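PDB 6GT9: putative sugar binding protein from Geobacillus stearothermophilus, which binds galactose and, probably, glucose as the sugar-binding protein of a three-component sensing system linked to galactan utilization. Local coordinates for residues Thr220-Ala225 and Asp247-Thr252; Thr264-Pro269 and Lys298-Lys303; Thr241-Phe246 and Gly259-Thr264; Ala157-Ser162 and Glu191-Thr196. One frame throughout, in Å; residues are numbered along the deposited sequence.

Interaction 1: Thr220-Ala225 and Asp247-Thr252; sequences TSALDA and DTLPET. With GAL (beta-D-galactopyranose), chain E.
Ala222 and Asp247, whose CA atoms lie 5.3 Å apart, mark the closest approach of two loops that run on into helices 224-235 and 250-258 with no direct hydrogen bond between them. The methyl of Ala222 is the meeting point: its CB touches Asp247 OD2 at 3.2 Å and also reaches CD1 of Leu249. That same CD1 lies 3.6 Å from CD2 of Leu223, the two leucine side chains crossing obliquely. Leu223 leaves its backbone facing away from the other loop, and CG, beside its own backbone N (chi1 -57°), carries CD2 back to Leu249. Both loops follow the C-terminal ends of neighbouring parallel strands, 216-219 and 242-246, the usual place for ligand-binding loops in an alpha/beta domain of a periplasmic binding protein, and here they hold one edge of the sugar. Ala222 N donates to the ring oxygen O5 of galactose (2.9 Å, angle 145°) and more weakly to O6, while Asp247 OD2 accepts the anomeric hydroxyl O1 at 2.6 Å. Asp247 OD1 is gripped by Gln267 NE2, which limits rotation of the carboxylate. Asp224 ties the first loop together: Ser221 OG donates to its OD2 at 2.6 Å, coming from above the carboxylate plane, and its OD1 hydrogen-bonds Ser193 OG. Farther from the sugar, two waters join Ala222 O to Thr252 OG1. One water accepts from Thr252 OG1 at 2.7 Å, donates to Ala222 O and takes a weak bond from Leu249 N; the other donates to both of those oxygens.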
loop_
_atom_site.group_PDB
_atom_site.type_symbol
_atom_site.label_atom_id
_atom_site.label_comp_id
_atom_site.label_asym_id
_atom_site.label_seq_id
_atom_site.Cartn_x
_atom_site.Cartn_y
_atom_site.Cartn_z
ATOM N N THR A 220 0.560 5.953 6.553
ATOM C CA THR A 220 -0.232 4.843 6.036
ATOM C C THR A 220 0.306 4.258 4.743
ATOM O O THR A 220 -0.338 3.370 4.178
ATOM C CB THR A 220 -1.696 5.261 5.832
ATOM O OG1 THR A 220 -1.800 6.228 4.773
ATOM C CG2 THR A 220 -2.260 5.860 7.121
ATOM N N SER A 221 1.452 4.730 4.254
ATOM C CA SER A 221 2.067 4.153 3.068
ATOM C C SER A 221 3.571 4.090 3.293
ATOM O O SER A 221 4.093 4.615 4.279
ATOM C CB SER A 221 1.690 4.939 1.803
ATOM O OG SER A 221 2.272 6.234 1.781
ATOM N N ALA A 222 4.278 3.456 2.351
ATOM C CA ALA A 222 5.588 2.880 2.658
ATOM C C ALA A 222 6.667 3.911 2.974
ATOM O O ALA A 222 7.641 3.565 3.654
ATOM C CB ALA A 222 6.059 2.001 1.504
ATOM N N LEU A 223 6.534 5.151 2.502
ATOM C CA LEU A 223 7.567 6.167 2.688
ATOM C C LEU A 223 7.177 7.242 3.696
ATOM O O LEU A 223 7.991 8.129 3.989
ATOM C CB LEU A 223 7.903 6.814 1.333
ATOM C CG LEU A 223 8.347 5.804 0.274
ATOM C CD1 LEU A 223 8.435 6.434 -1.118
ATOM C CD2 LEU A 223 9.675 5.157 0.663
ATOM N N ASP A 224 5.960 7.189 4.235
ATOM C CA ASP A 224 5.470 8.273 5.077
ATOM C C ASP A 224 6.279 8.395 6.364
ATOM O O ASP A 224 6.733 9.491 6.724
ATOM C CB ASP A 224 3.996 8.049 5.393
ATOM C CG ASP A 224 3.132 8.136 4.173
ATOM O OD1 ASP A 224 3.477 8.920 3.267
ATOM O OD2 ASP A 224 2.099 7.440 4.126
ATOM N N ALA A 225 6.445 7.286 7.088
ATOM C CA ALA A 225 7.144 7.358 8.372
ATOM C C ALA A 225 8.617 7.689 8.179
ATOM O O ALA A 225 9.254 8.266 9.069
ATOM C CB ALA A 225 6.977 6.044 9.131
ATOM N N ASP A 247 4.970 -0.762 6.295
ATOM C CA ASP A 247 5.928 -1.531 5.506
ATOM C C ASP A 247 7.319 -1.540 6.115
ATOM O O ASP A 247 7.564 -0.932 7.168
ATOM C CB ASP A 247 5.963 -1.019 4.061
ATOM C CG ASP A 247 4.591 -1.005 3.446
ATOM O OD1 ASP A 247 3.947 -2.074 3.364
ATOM O OD2 ASP A 247 4.125 0.090 3.103
ATOM N N THR A 248 8.225 -2.270 5.473
ATOM C CA THR A 248 9.495 -2.634 6.074
ATOM C C THR A 248 10.637 -2.362 5.116
ATOM O O THR A 248 11.606 -3.122 5.045
ATOM C CB THR A 248 9.494 -4.102 6.506
ATOM O OG1 THR A 248 9.183 -4.932 5.379
ATOM C CG2 THR A 248 8.460 -4.351 7.609
ATOM N N LEU A 249 10.546 -1.261 4.369
ATOM C CA LEU A 249 11.659 -0.842 3.539
ATOM C C LEU A 249 12.891 -0.617 4.414
ATOM O O LEU A 249 12.763 -0.295 5.602
ATOM C CB LEU A 249 11.309 0.434 2.769
ATOM C CG LEU A 249 10.182 0.241 1.742
ATOM C CD1 LEU A 249 9.785 1.553 1.106
ATOM C CD2 LEU A 249 10.579 -0.785 0.681
ATOM N N PRO A 250 14.091 -0.789 3.850
ATOM C CA PRO A 250 15.324 -0.672 4.655
ATOM C C PRO A 250 15.415 0.568 5.535
ATOM O O PRO A 250 15.833 0.444 6.693
ATOM C CB PRO A 250 16.422 -0.673 3.584
ATOM C CG PRO A 250 15.850 -1.525 2.485
ATOM C CD PRO A 250 14.363 -1.254 2.475
ATOM N N GLU A 251 15.047 1.755 5.027
ATOM C CA GLU A 251 15.144 2.968 5.844
ATOM C C GLU A 251 14.209 2.906 7.045
ATOM O O GLU A 251 14.549 3.399 8.128
ATOM C CB GLU A 251 14.833 4.216 5.016
ATOM C CG GLU A 251 15.771 4.493 3.859
ATOM C CD GLU A 251 15.159 5.441 2.832
ATOM O OE1 GLU A 251 15.484 6.647 2.861
ATOM O OE2 GLU A 251 14.340 4.977 2.002
ATOM N N THR A 252 13.021 2.316 6.869
ATOM C CA THR A 252 12.111 2.126 7.995
ATOM C C THR A 252 12.743 1.243 9.061
ATOM O O THR A 252 12.740 1.588 10.249
ATOM C CB THR A 252 10.790 1.517 7.520
ATOM O OG1 THR A 252 10.090 2.459 6.704
ATOM C CG2 THR A 252 9.912 1.134 8.721
HETATM C C1 GAL E . 2.345 0.910 0.473
HETATM C C2 GAL E . 1.133 0.608 -0.385
HETATM C C3 GAL E . 1.460 0.722 -1.885
HETATM C C4 GAL E . 2.032 2.096 -2.191
HETATM C C5 GAL E . 3.191 2.411 -1.260
HETATM C C6 GAL E . 3.684 3.852 -1.401
HETATM O O1 GAL E . 1.996 0.821 1.840
HETATM O O2 GAL E . 0.650 -0.721 -0.140
HETATM O O3 GAL E . 0.287 0.617 -2.633
HETATM O O4 GAL E . 1.020 3.099 -2.048
HETATM O O5 GAL E . 2.845 2.229 0.172
HETATM O O6 GAL E . 4.963 4.005 -0.824
HETATM O O HOH W 1 8.478 1.279 4.928
HETATM O O HOH W 2 8.087 4.474 6.140
#

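Interaction 2: Thr264-Pro269 and Lys298-Lys303; sequences TVVQEP and KVIRKK. With GAL (beta-D-galactopyranose), chain E.
Val266 CG2 packs on Ile300 CG2 at 3.5 Å, the two side chains meeting at about a right angle on one face of the sheet. On the same face Thr264 and Ile300 lie side by side and point the same way, CG2 of the threonine touching CG1 of the isoleucine at 3.8 Å. That branch of Ile300 sits between the backbone N and carbonyl carbon (chi1 60°), a position that also brings it close to Thr264 O. The aliphatic start of Lys298 leans on Val266 beyond. Val265 and Val299 occupy the other face, their CG2 atoms 4.2 Å apart. Three backbone bonds fasten the strands: Thr264 N to Ile300 O, Ile300 N to Thr264 O (3.0 Å, nearly straight) and Val266 N to Lys298 O at 2.8 Å. Strand 298-301 is thereby the antiparallel edge strand of an otherwise parallel sheet, strongly twisted against 264-266, with an angle of 131° between their directions. Helix 135-149 packs over the Val265 and Val299 face through Leu141, Ala142 and Ala145. Val299 CG1 also lies over the rim of one face of the Arg301 guanidinium, which salt-bridges Asp149. Past the strand end the chain enters the sugar pocket. Gln267, extended beyond CG, sends NE2 to galactose O2 in a nearly straight bond of 3.1 Å. At the other end of the amide OE1 pairs with Thr133 OG1, which fixes which way round it lies. At the residue before Val265, Thr264 OG1 bonds Asp247 O, tying this strand to the neighbouring loop.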
loop_
_atom_site.group_PDB
_atom_site.type_symbol
_atom_site.label_atom_id
_atom_site.label_comp_id
_atom_site.label_asym_id
_atom_site.label_seq_id
_atom_site.Cartn_x
_atom_site.Cartn_y
_atom_site.Cartn_z
ATOM N N THR A 264 5.836 -0.485 12.974
ATOM C CA THR A 264 5.421 -0.399 11.581
ATOM C C THR A 264 4.578 -1.616 11.216
ATOM O O THR A 264 4.733 -2.700 11.785
ATOM C CB THR A 264 6.633 -0.220 10.642
ATOM O OG1 THR A 264 6.170 0.238 9.366
ATOM C CG2 THR A 264 7.410 -1.518 10.464
ATOM N N VAL A 265 3.663 -1.413 10.271
ATOM C CA VAL A 265 2.731 -2.450 9.844
ATOM C C VAL A 265 3.348 -3.243 8.698
ATOM O O VAL A 265 3.729 -2.677 7.664
ATOM C CB VAL A 265 1.380 -1.848 9.435
ATOM C CG1 VAL A 265 0.401 -2.965 9.056
ATOM C CG2 VAL A 265 0.821 -1.001 10.586
ATOM N N VAL A 266 3.428 -4.563 8.871
ATOM C CA VAL A 266 4.065 -5.416 7.873
ATOM C C VAL A 266 3.089 -5.700 6.741
ATOM O O VAL A 266 1.896 -5.920 6.969
ATOM C CB VAL A 266 4.558 -6.723 8.515
ATOM C CG1 VAL A 266 5.206 -7.622 7.466
ATOM C CG2 VAL A 266 5.539 -6.414 9.646
ATOM N N GLN A 267 3.591 -5.684 5.511
ATOM C CA GLN A 267 2.865 -6.252 4.384
ATOM C C GLN A 267 3.773 -7.260 3.699
ATOM O O GLN A 267 4.952 -7.388 4.029
ATOM C CB GLN A 267 2.404 -5.179 3.387
ATOM C CG GLN A 267 1.397 -4.156 3.914
ATOM C CD GLN A 267 0.789 -3.340 2.791
ATOM O OE1 GLN A 267 -0.279 -3.672 2.275
ATOM N NE2 GLN A 267 1.491 -2.286 2.375
ATOM N N GLU A 268 3.237 -7.969 2.706
ATOM C CA GLU A 268 4.004 -8.966 1.965
ATOM C C GLU A 268 3.977 -8.631 0.478
ATOM O O GLU A 268 3.327 -9.336 -0.311
ATOM C CB GLU A 268 3.460 -10.375 2.204
ATOM C CG GLU A 268 3.363 -10.787 3.672
ATOM C CD GLU A 268 4.707 -10.832 4.390
ATOM O OE1 GLU A 268 5.770 -10.788 3.723
ATOM O OE2 GLU A 268 4.696 -10.931 5.641
ATOM N N PRO A 269 4.679 -7.565 0.059
ATOM C CA PRO A 269 4.614 -7.175 -1.363
ATOM C C PRO A 269 5.107 -8.243 -2.324
ATOM O O PRO A 269 4.465 -8.479 -3.360
ATOM C CB PRO A 269 5.488 -5.906 -1.421
ATOM C CG PRO A 269 6.268 -5.883 -0.107
ATOM C CD PRO A 269 5.403 -6.569 0.872
ATOM N N LYS A 298 0.686 -7.421 10.277
ATOM C CA LYS A 298 0.901 -7.415 11.726
ATOM C C LYS A 298 1.786 -6.230 12.061
ATOM O O LYS A 298 2.600 -5.805 11.236
ATOM C CB LYS A 298 1.575 -8.701 12.208
ATOM C CG LYS A 298 2.936 -8.941 11.572
ATOM C CD LYS A 298 3.765 -9.948 12.357
ATOM C CE LYS A 298 4.555 -10.857 11.426
ATOM N NZ LYS A 298 5.579 -11.680 12.137
ATOM N N VAL A 299 1.644 -5.716 13.271
ATOM C CA VAL A 299 2.512 -4.644 13.737
ATOM C C VAL A 299 3.769 -5.268 14.325
ATOM O O VAL A 299 3.696 -6.235 15.090
ATOM C CB VAL A 299 1.792 -3.755 14.761
ATOM C CG1 VAL A 299 2.726 -2.637 15.256
ATOM C CG2 VAL A 299 0.549 -3.154 14.129
ATOM N N ILE A 300 4.926 -4.751 13.930
ATOM C CA ILE A 300 6.185 -5.162 14.522
ATOM C C ILE A 300 6.828 -3.941 15.163
ATOM O O ILE A 300 6.571 -2.792 14.787
ATOM C CB ILE A 300 7.144 -5.805 13.505
ATOM C CG1 ILE A 300 7.472 -4.809 12.388
ATOM C CG2 ILE A 300 6.539 -7.102 12.957
ATOM C CD1 ILE A 300 8.937 -4.733 12.028
ATOM N N ARG A 301 7.678 -4.208 16.147
ATOM C CA ARG A 301 8.444 -3.192 16.852
ATOM C C ARG A 301 9.907 -3.616 16.832
ATOM O O ARG A 301 10.260 -4.664 16.282
ATOM C CB ARG A 301 7.920 -3.002 18.287
ATOM C CG ARG A 301 6.456 -2.571 18.349
ATOM C CD ARG A 301 5.863 -2.720 19.740
ATOM N NE ARG A 301 4.510 -2.170 19.835
ATOM C CZ ARG A 301 3.402 -2.868 19.593
ATOM N NH1 ARG A 301 3.490 -4.139 19.225
ATOM N NH2 ARG A 301 2.206 -2.295 19.706
ATOM N N LYS A 302 10.757 -2.787 17.442
ATOM C CA LYS A 302 12.192 -3.057 17.477
ATOM C C LYS A 302 12.512 -4.415 18.099
ATOM O O LYS A 302 13.500 -5.052 17.715
ATOM C CB LYS A 302 12.900 -1.941 18.246
ATOM C CG LYS A 302 14.409 -2.084 18.343
ATOM C CD LYS A 302 14.963 -1.089 19.351
ATOM C CE LYS A 302 16.422 -1.353 19.653
ATOM N NZ LYS A 302 17.265 -1.188 18.445
ATOM N N LYS A 303 11.703 -4.875 19.061
ATOM C CA LYS A 303 11.931 -6.178 19.679
ATOM C C LYS A 303 11.740 -7.331 18.703
ATOM O O LYS A 303 12.135 -8.461 19.009
ATOM C CB LYS A 303 10.995 -6.378 20.881
ATOM C CG LYS A 303 9.527 -6.513 20.492
ATOM C CD LYS A 303 8.608 -6.805 21.672
ATOM C CE LYS A 303 8.637 -5.685 22.705
ATOM N NZ LYS A 303 8.615 -4.325 22.084
HETATM C C1 GAL E . 2.345 0.910 0.473
HETATM C C2 GAL E . 1.133 0.608 -0.385
HETATM C C3 GAL E . 1.460 0.722 -1.885
HETATM C C4 GAL E . 2.032 2.096 -2.191
HETATM C C5 GAL E . 3.191 2.411 -1.260
HETATM C C6 GAL E . 3.684 3.852 -1.401
HETATM O O1 GAL E . 1.996 0.821 1.840
HETATM O O2 GAL E . 0.650 -0.721 -0.140
HETATM O O3 GAL E . 0.287 0.617 -2.633
HETATM O O4 GAL E . 1.020 3.099 -2.048
HETATM O O5 GAL E . 2.845 2.229 0.172
HETATM O O6 GAL E . 4.963 4.005 -0.824
#

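Interaction 3: Thr241-Phe246 and Gly259-Thr264; sequences TYIIGF and GTIAAT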
loop_
_atom_site.group_PDB
_atom_site.type_symbol
_atom_site.label_atom_id
_atom_site.label_comp_id
_atom_site.label_asym_id
_atom_site.label_seq_id
_atom_site.Cartn_x
_atom_site.Cartn_y
_atom_site.Cartn_z
ATOM N N THR A 241 8.716 11.706 20.119
ATOM C CA THR A 241 7.558 11.687 19.254
ATOM C C THR A 241 7.337 10.247 18.856
ATOM O O THR A 241 8.244 9.615 18.469
ATOM C CB THR A 241 7.887 12.481 17.996
ATOM O OG1 THR A 241 8.123 13.820 18.350
ATOM C CG2 THR A 241 6.793 12.430 16.990
ATOM N N TYR A 242 6.112 9.770 18.970
ATOM C CA TYR A 242 5.761 8.399 18.619
ATOM C C TYR A 242 5.443 8.321 17.131
ATOM O O TYR A 242 4.610 9.077 16.627
ATOM C CB TYR A 242 4.566 7.921 19.446
ATOM C CG TYR A 242 4.118 6.500 19.150
ATOM C CD1 TYR A 242 4.664 5.418 19.830
ATOM C CD2 TYR A 242 3.138 6.244 18.191
ATOM C CE1 TYR A 242 4.250 4.111 19.554
ATOM C CE2 TYR A 242 2.718 4.944 17.912
ATOM C CZ TYR A 242 3.276 3.884 18.592
ATOM O OH TYR A 242 2.848 2.591 18.323
ATOM N N ILE A 243 6.101 7.407 16.426
ATOM C CA ILE A 243 5.868 7.224 14.991
ATOM C C ILE A 243 5.487 5.775 14.740
ATOM O O ILE A 243 6.268 4.866 15.047
ATOM C CB ILE A 243 7.098 7.588 14.151
ATOM C CG1 ILE A 243 7.541 9.015 14.430
ATOM C CG2 ILE A 243 6.780 7.434 12.664
ATOM C CD1 ILE A 243 8.805 9.393 13.683
ATOM N N ILE A 244 4.316 5.556 14.144
ATOM C CA ILE A 244 3.971 4.250 13.597
ATOM C C ILE A 244 3.726 4.426 12.101
ATOM O O ILE A 244 2.974 5.316 11.684
ATOM C CB ILE A 244 2.768 3.602 14.319
ATOM C CG1 ILE A 244 2.464 2.211 13.713
ATOM C CG2 ILE A 244 1.559 4.515 14.317
ATOM C CD1 ILE A 244 1.587 1.295 14.581
ATOM N N GLY A 245 4.417 3.628 11.299
ATOM C CA GLY A 245 4.281 3.712 9.849
ATOM C C GLY A 245 3.915 2.391 9.210
ATOM O O GLY A 245 3.529 1.450 9.908
ATOM N N PHE A 246 4.024 2.310 7.881
ATOM C CA PHE A 246 3.705 1.115 7.116
ATOM C C PHE A 246 4.944 0.568 6.423
ATOM O O PHE A 246 5.844 1.316 6.035
ATOM C CB PHE A 246 2.616 1.387 6.058
ATOM C CG PHE A 246 1.260 0.847 6.436
ATOM C CD1 PHE A 246 0.500 1.470 7.411
ATOM C CD2 PHE A 246 0.766 -0.296 5.833
ATOM C CE1 PHE A 246 -0.737 0.982 7.766
ATOM C CE2 PHE A 246 -0.473 -0.809 6.191
ATOM C CZ PHE A 246 -1.226 -0.161 7.168
ATOM N N GLY A 259 15.329 3.650 17.065
ATOM C CA GLY A 259 14.327 4.106 18.006
ATOM C C GLY A 259 13.521 5.300 17.546
ATOM O O GLY A 259 12.551 5.667 18.220
ATOM N N THR A 260 13.883 5.904 16.410
ATOM C CA THR A 260 13.145 7.055 15.899
ATOM C C THR A 260 11.717 6.677 15.529
ATOM O O THR A 260 10.766 7.391 15.869
ATOM C CB THR A 260 13.867 7.635 14.689
ATOM O OG1 THR A 260 15.252 7.828 15.008
ATOM C CG2 THR A 260 13.238 8.952 14.288
ATOM N N ILE A 261 11.550 5.564 14.793
ATOM C CA ILE A 261 10.242 4.961 14.549
ATOM C C ILE A 261 9.978 3.924 15.630
ATOM O O ILE A 261 10.870 3.159 16.006
ATOM C CB ILE A 261 10.185 4.341 13.135
ATOM C CG1 ILE A 261 10.288 5.464 12.093
ATOM C CG2 ILE A 261 8.921 3.517 12.944
ATOM C CD1 ILE A 261 10.242 4.994 10.645
ATOM N N ALA A 262 8.752 3.904 16.148
ATOM C CA ALA A 262 8.383 2.970 17.208
ATOM C C ALA A 262 7.788 1.667 16.691
ATOM O O ALA A 262 7.937 0.618 17.336
ATOM C CB ALA A 262 7.378 3.625 18.157
ATOM N N ALA A 263 7.098 1.698 15.554
ATOM C CA ALA A 263 6.410 0.501 15.098
ATOM C C ALA A 263 6.133 0.640 13.615
ATOM O O ALA A 263 6.171 1.739 13.061
ATOM C CB ALA A 263 5.101 0.283 15.851
ATOM N N THR A 264 5.836 -0.485 12.974
ATOM C CA THR A 264 5.421 -0.399 11.581
ATOM C C THR A 264 4.578 -1.616 11.216
ATOM O O THR A 264 4.733 -2.700 11.785
ATOM C CB THR A 264 6.633 -0.220 10.642
ATOM O OG1 THR A 264 6.170 0.238 9.366
ATOM C CG2 THR A 264 7.410 -1.518 10.464
HETATM O O HOH W 3 8.732 6.854 17.836
#
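Ile243 and Ile261 meet at an angle on the side of the sheet covered by helices 224-235 and 250-258, CG2 of the first 4.1 Å from CG1 of the second. On the reverse side, under helix 135-149, Ile244 CD1 rests 3.9 Å from the methyl of Ala263; its CG1, anti to the backbone N (chi1 -179°), touches the same methyl. Beside this pair the Tyr242 ring comes obliquely against Ala262, CE1 to CB 3.5 Å, while its hydroxyl passes near Ala263 CB and bonds Asp149. A valine in place of this tyrosine would probably leave the Ala262 methyl without its aromatic neighbour and Asp149 without its hydroxyl partner. The backbones then join. Ile243 O takes two N-H groups, from Ala262 at 2.9 Å in the carbonyl plane and from Ala263 more weakly, and Gly245 N donates to Ala263 O at 3.1 Å. Where the chains diverge, a water replaces direct pairing: it accepts from Ile243 N and donates to Thr241 O and Thr260 O, each of these last two bonds 2.9 Å long. Thr260 OG1, at the rim, bonds Glu233. Gly259, with positive phi, closes helix 250-258 in a Schellman motif and turns the chain back toward the sheet. Strand 242-246, this helix and strand 263-266 thus form a beta-alpha-beta crossover, with the two parallel strands adjacent, the repeating unit of the alpha/beta domains of periplasmic binding proteins.

Interaction 4: Ala157-Ser162 and Glu191-Thr196; sequences AIITGS and EESHIT. With GAL (beta-D-galactopyranose), chain E.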
loop_
_atom_site.group_PDB
_atom_site.type_symbol
_atom_site.label_atom_id
_atom_site.label_comp_id
_atom_site.label_asym_id
_atom_site.label_seq_id
_atom_site.Cartn_x
_atom_site.Cartn_y
_atom_site.Cartn_z
ATOM N N ALA A 157 -1.084 13.150 14.532
ATOM C CA ALA A 157 -1.209 13.570 13.145
ATOM C C ALA A 157 -1.032 12.364 12.236
ATOM O O ALA A 157 -0.268 11.444 12.545
ATOM C CB ALA A 157 -0.177 14.645 12.785
ATOM N N ILE A 158 -1.722 12.399 11.096
ATOM C CA ILE A 158 -1.739 11.310 10.126
ATOM C C ILE A 158 -1.175 11.834 8.822
ATOM O O ILE A 158 -1.584 12.900 8.345
ATOM C CB ILE A 158 -3.155 10.755 9.890
ATOM C CG1 ILE A 158 -3.705 10.138 11.169
ATOM C CG2 ILE A 158 -3.148 9.732 8.721
ATOM C CD1 ILE A 158 -5.119 9.558 11.028
ATOM N N ILE A 159 -0.223 11.107 8.264
ATOM C CA ILE A 159 0.208 11.317 6.890
ATOM C C ILE A 159 -0.232 10.100 6.083
ATOM O O ILE A 159 0.065 8.956 6.447
ATOM C CB ILE A 159 1.718 11.580 6.828
ATOM C CG1 ILE A 159 2.008 12.828 7.677
ATOM C CG2 ILE A 159 2.188 11.759 5.401
ATOM C CD1 ILE A 159 3.390 13.319 7.613
ATOM N N THR A 160 -0.977 10.344 5.010
ATOM C CA THR A 160 -1.553 9.286 4.200
ATOM C C THR A 160 -1.138 9.500 2.747
ATOM O O THR A 160 -0.861 10.624 2.325
ATOM C CB THR A 160 -3.093 9.247 4.365
ATOM O OG1 THR A 160 -3.631 8.068 3.757
ATOM C CG2 THR A 160 -3.753 10.478 3.757
ATOM N N GLY A 161 -1.068 8.406 1.990
ATOM C CA GLY A 161 -0.641 8.517 0.598
ATOM C C GLY A 161 -1.523 9.440 -0.223
ATOM O O GLY A 161 -1.028 10.237 -1.024
ATOM N N SER A 162 -2.838 9.342 -0.039
ATOM C CA SER A 162 -3.805 10.221 -0.686
ATOM C C SER A 162 -5.147 10.015 -0.006
ATOM O O SER A 162 -5.381 8.983 0.622
ATOM C CB SER A 162 -3.916 9.948 -2.196
ATOM O OG SER A 162 -4.392 8.642 -2.460
ATOM N N GLU A 191 -2.811 14.749 6.484
ATOM C CA GLU A 191 -2.228 15.349 5.287
ATOM C C GLU A 191 -1.782 14.267 4.307
ATOM O O GLU A 191 -1.480 13.136 4.689
ATOM C CB GLU A 191 -1.032 16.252 5.631
ATOM C CG GLU A 191 -1.356 17.363 6.636
ATOM C CD GLU A 191 -2.122 18.530 6.024
ATOM O OE1 GLU A 191 -2.205 18.605 4.776
ATOM O OE2 GLU A 191 -2.644 19.371 6.793
ATOM N N GLU A 192 -1.726 14.641 3.028
ATOM C CA GLU A 192 -1.356 13.747 1.937
ATOM C C GLU A 192 0.114 13.904 1.573
ATOM O O GLU A 192 0.626 15.023 1.463
ATOM C CB GLU A 192 -2.205 14.033 0.703
ATOM C CG GLU A 192 -3.684 13.830 0.921
ATOM C CD GLU A 192 -4.496 14.223 -0.293
ATOM O OE1 GLU A 192 -4.824 15.424 -0.423
ATOM O OE2 GLU A 192 -4.799 13.337 -1.122
ATOM N N SER A 193 0.781 12.776 1.347
ATOM C CA SER A 193 2.185 12.769 0.954
ATOM C C SER A 193 2.399 12.505 -0.533
ATOM O O SER A 193 3.523 12.668 -1.012
ATOM C CB SER A 193 2.944 11.706 1.754
ATOM O OG SER A 193 2.525 10.401 1.349
ATOM N N HIS A 194 1.369 12.071 -1.258
ATOM C CA HIS A 194 1.516 11.641 -2.657
ATOM C C HIS A 194 2.661 10.639 -2.810
ATOM O O HIS A 194 3.406 10.648 -3.794
ATOM C CB HIS A 194 1.666 12.855 -3.571
ATOM C CG HIS A 194 0.482 13.763 -3.500
ATOM N ND1 HIS A 194 0.494 14.953 -2.802
ATOM C CD2 HIS A 194 -0.788 13.598 -3.941
ATOM C CE1 HIS A 194 -0.704 15.507 -2.864
ATOM N NE2 HIS A 194 -1.499 14.706 -3.549
ATOM N N ILE A 195 2.755 9.741 -1.820
ATOM C CA ILE A 195 3.702 8.633 -1.689
ATOM C C ILE A 195 5.143 8.980 -2.055
ATOM O O ILE A 195 5.878 8.135 -2.576
ATOM C CB ILE A 195 3.221 7.393 -2.479
ATOM C CG1 ILE A 195 3.200 7.614 -3.990
ATOM C CG2 ILE A 195 1.845 6.940 -1.995
ATOM C CD1 ILE A 195 2.982 6.306 -4.729
ATOM N N THR A 196 5.594 10.190 -1.723
ATOM C CA THR A 196 7.008 10.506 -1.851
ATOM C C THR A 196 7.579 10.818 -0.477
ATOM O O THR A 196 6.861 11.270 0.416
ATOM C CB THR A 196 7.263 11.692 -2.799
ATOM O OG1 THR A 196 6.915 12.920 -2.157
ATOM C CG2 THR A 196 6.441 11.537 -4.099
HETATM C C1 GAL E . 2.345 0.910 0.473
HETATM C C2 GAL E . 1.133 0.608 -0.385
HETATM C C3 GAL E . 1.460 0.722 -1.885
HETATM C C4 GAL E . 2.032 2.096 -2.191
HETATM C C5 GAL E . 3.191 2.411 -1.260
HETATM C C6 GAL E . 3.684 3.852 -1.401
HETATM O O1 GAL E . 1.996 0.821 1.840
HETATM O O2 GAL E . 0.650 -0.721 -0.140
HETATM O O3 GAL E . 0.287 0.617 -2.633
HETATM O O4 GAL E . 1.020 3.099 -2.048
HETATM O O5 GAL E . 2.845 2.229 0.172
HETATM O O6 GAL E . 4.963 4.005 -0.824
#
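Ile159 directs CG2 at the CB of Ser193, 3.7 Å away, on the side of the sheet facing helices 197-210 and 224-235. The serine hydroxyl, already fixed by Asp224, turns past this contact: with OG between the backbone N and carbonyl carbon (chi1 69°), it lies near Gly161 CA and accepts a weak bond from Ile195 N. On the opposite face Glu192 stretches alongside the Ser162 backbone, CG 4.0 Å and OE2 3.3 Å from Ser162 CA, and OE2 accepts the N-H of Leu163. Shortening Glu192 to an alanine is likely to leave the Leu163 N-H without this acceptor and the backbone of Ser162 without the chain that flanks it. CB of Glu192 also sits over the rim of one His194 ring face, the ring being tied to Gln199 through ND1. Strands 154-160 and 185-192 run parallel at the border of the sheet, linked through helix 166-179 in a beta-alpha-beta unit. Their ladder comprises Glu191 N to Ile158 O, Thr160 N to Glu191 O (2.9 Å, 167°) and Ser193 N to Thr160 O, followed by a weak bond from His194 N to Gly161 O. His194 and Ile195 then adopt left-handed backbone angles that swing the chain under Gly161. Ile195 CG2 lies 3.9 Å from Gly161 CA; a side chain at Gly161 would come tight against it. The same CG2 touches galactose C6 at 3.6 Å, setting an apolar wall beside the exocyclic carbon. Thr160 OG1 bonds Thr220 OG1, just past the end of the neighbouring strand 216-219.

In the fold
All four interactions lie in the domain built on the mixed sheet ordered 185-192, 154-160, 216-219, 242-246, 263-266, 298-301. Interaction 4 comes first along the chain; interactions 1 and 3 then interleave, and interaction 2 closes the series. Interactions 2 and 3 share strand 263-266 and Thr264. Interactions 2 and 4 occupy the two borders of the sheet, their centres about 19 Å apart and without touching, whereas interaction 1 lies between them and touches both through Gln267 and through Ser193 and Thr160. Interactions 1, 2 and 4 meet galactose at the strands' cleft end, and interaction 3 pairs strands behind them; Glu38, Asn42 and Asp119 bind it from the other domain, His167 and Arg171 from this one.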